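PDB 6Z8H: variant surface glycoprotein MITat 1.13 from Trypanosoma brucei, which probably forms part of the parasite's surface coat, whose switching among antigenically distinct variants lets the trypanosome evade the host immune response. Local coordinates for residues Lys83-Leu88 / Ile301-Asn306. Numbering follows the deposited sequence.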
loop_
_atom_site.group_PDB
_atom_site.type_symbol
_atom_site.label_atom_id
_atom_site.label_comp_id
_atom_site.label_asym_id
_atom_site.label_seq_id
_atom_site.Cartn_x
_atom_site.Cartn_y
_atom_site.Cartn_z
ATOM N N LYS A 83 7.017 18.879 37.598
ATOM C CA LYS A 83 7.951 18.250 36.655
ATOM C C LYS A 83 7.259 17.822 35.360
ATOM O O LYS A 83 7.905 17.736 34.326
ATOM C CB LYS A 83 8.614 17.039 37.326
ATOM C CG LYS A 83 9.423 17.400 38.612
ATOM C CD LYS A 83 9.931 16.175 39.362
ATOM C CE LYS A 83 10.920 16.554 40.446
ATOM N NZ LYS A 83 11.488 15.338 41.110
ATOM N N ILE A 84 5.949 17.616 35.369
ATOM C CA ILE A 84 5.228 17.163 34.179
ATOM C C ILE A 84 4.718 18.329 33.335
ATOM O O ILE A 84 4.714 18.249 32.099
ATOM C CB ILE A 84 4.072 16.250 34.615
ATOM C CG1 ILE A 84 4.598 15.062 35.412
ATOM C CG2 ILE A 84 3.247 15.830 33.423
ATOM C CD1 ILE A 84 3.541 14.227 36.010
ATOM N N LEU A 85 4.280 19.421 33.975
ATOM C CA LEU A 85 3.717 20.528 33.207
ATOM C C LEU A 85 4.597 21.026 32.065
ATOM O O LEU A 85 4.049 21.312 30.988
ATOM C CB LEU A 85 3.289 21.660 34.141
ATOM C CG LEU A 85 2.220 21.310 35.161
ATOM C CD1 LEU A 85 1.767 22.587 35.898
ATOM C CD2 LEU A 85 1.029 20.619 34.565
ATOM N N PRO A 86 5.918 21.171 32.209
ATOM C CA PRO A 86 6.722 21.666 31.079
ATOM C C PRO A 86 6.784 20.712 29.899
ATOM O O PRO A 86 7.251 21.120 28.833
ATOM C CB PRO A 86 8.124 21.863 31.687
ATOM C CG PRO A 86 7.846 22.074 33.167
ATOM C CD PRO A 86 6.693 21.150 33.465
ATOM N N LEU A 87 6.356 19.473 30.081
ATOM C CA LEU A 87 6.346 18.510 28.997
ATOM C C LEU A 87 5.086 18.586 28.164
ATOM O O LEU A 87 5.084 18.093 27.025
ATOM C CB LEU A 87 6.512 17.120 29.598
ATOM C CG LEU A 87 7.707 16.913 30.536
ATOM C CD1 LEU A 87 7.654 15.491 31.177
ATOM C CD2 LEU A 87 9.057 17.172 29.882
ATOM N N LEU A 88 4.005 19.167 28.675
ATOM C CA LEU A 88 2.719 18.958 28.014
ATOM C C LEU A 88 2.591 19.707 26.692
ATOM O O LEU A 88 2.191 19.122 25.686
ATOM C CB LEU A 88 1.585 19.380 28.945
ATOM C CG LEU A 88 1.226 18.384 30.041
ATOM C CD1 LEU A 88 0.347 19.038 31.120
ATOM C CD2 LEU A 88 0.473 17.229 29.510
ATOM N N ILE A 301 9.995 27.903 33.876
ATOM C CA ILE A 301 9.961 29.138 34.662
ATOM C C ILE A 301 8.659 29.233 35.445
ATOM O O ILE A 301 8.643 29.566 36.635
ATOM C CB ILE A 301 10.131 30.344 33.726
ATOM C CG1 ILE A 301 11.482 30.276 33.009
ATOM C CG2 ILE A 301 10.011 31.653 34.532
ATOM C CD1 ILE A 301 11.684 31.353 31.961
ATOM N N LYS A 302 7.540 28.963 34.780
ATOM C CA LYS A 302 6.247 29.154 35.418
ATOM C C LYS A 302 6.040 28.168 36.559
ATOM O O LYS A 302 5.527 28.539 37.624
ATOM C CB LYS A 302 5.127 28.989 34.374
ATOM C CG LYS A 302 5.069 30.103 33.319
ATOM C CD LYS A 302 4.361 29.736 32.052
ATOM C CE LYS A 302 2.942 29.955 32.067
ATOM N NZ LYS A 302 2.527 31.350 32.419
ATOM N N ALA A 303 6.397 26.901 36.344
ATOM C CA ALA A 303 6.033 25.817 37.246
ATOM C C ALA A 303 7.147 25.435 38.204
ATOM O O ALA A 303 6.855 24.947 39.298
ATOM C CB ALA A 303 5.620 24.574 36.438
ATOM N N LEU A 304 8.416 25.596 37.811
ATOM C CA LEU A 304 9.534 25.163 38.637
ATOM C C LEU A 304 10.333 26.303 39.250
ATOM O O LEU A 304 11.129 26.040 40.154
ATOM C CB LEU A 304 10.468 24.242 37.845
ATOM C CG LEU A 304 9.869 22.879 37.486
ATOM C CD1 LEU A 304 10.750 22.115 36.481
ATOM C CD2 LEU A 304 9.654 22.038 38.731
ATOM N N LEU A 305 10.156 27.547 38.791
ATOM C CA LEU A 305 10.838 28.697 39.379
ATOM C C LEU A 305 9.861 29.668 40.033
ATOM O O LEU A 305 10.221 30.822 40.294
ATOM C CB LEU A 305 11.672 29.420 38.327
ATOM C CG LEU A 305 12.851 28.628 37.783
ATOM C CD1 LEU A 305 13.611 29.432 36.738
ATOM C CD2 LEU A 305 13.788 28.207 38.917
ATOM N N ASN A 306 8.630 29.230 40.305
ATOM C CA ASN A 306 7.676 30.010 41.108
ATOM C C ASN A 306 7.370 31.364 40.464
ATOM O O ASN A 306 7.196 32.373 41.153
ATOM C CB ASN A 306 8.178 30.188 42.552
ATOM C CG ASN A 306 7.080 30.636 43.531
ATOM O OD1 ASN A 306 5.929 30.195 43.433
ATOM N ND2 ASN A 306 7.446 31.505 44.495
#
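L304 spreads its two methyls between K83 and P86, and A303 fits beside L85: the meeting of 83-88 with 301-306 is essentially apolar. In L304, CG stands opposite the carbonyl carbon (chi1 -68°), and the fork divides the work. CD1 lies 4.4 Å from CG of the P86 ring, whereas CD2 comes 4.3 Å from the backbone N of K83 and 4.6 Å from K83 CG. Only the root of the lysine is therefore involved; beyond CG the extended chain leads NZ away from the leucine. A303 is the small partner. Its CB sits 4.4 Å from L85 CD1 and equally 4.4 Å from L85 CB, so the methyl lies alongside the leucine, where CA of A303 and CA of L85 are 7.0 Å apart. The side-chain approaches, none closer than 4.3 Å, are loose van der Waals contacts.

The polar interactions centre on the kink in helix 78-129. P86 has no N-H to give to the preceding turn, and L87 N is hydrogen-bonded to I84 O, three residues back, at 2.9 Å. K83 O is taken up by Y329 OH, from helix 318-329. R82 NH1, from the residue just before K83, bonds to A303 O, a polar tie between helices 78-129 and 294-304 beside the apolar contact.

In the fold, the contact joins the start of the long helix 78-129 to the C-terminal part of helix 294-304, far from the chain's centre. Helix 34-75 receives I84, L87 and L88, and helix 318-329 packs against P86 and L304. L379 and L380 of the second subunit reach L85 and A303 respectively, so this helical packing also borders the dimer interface.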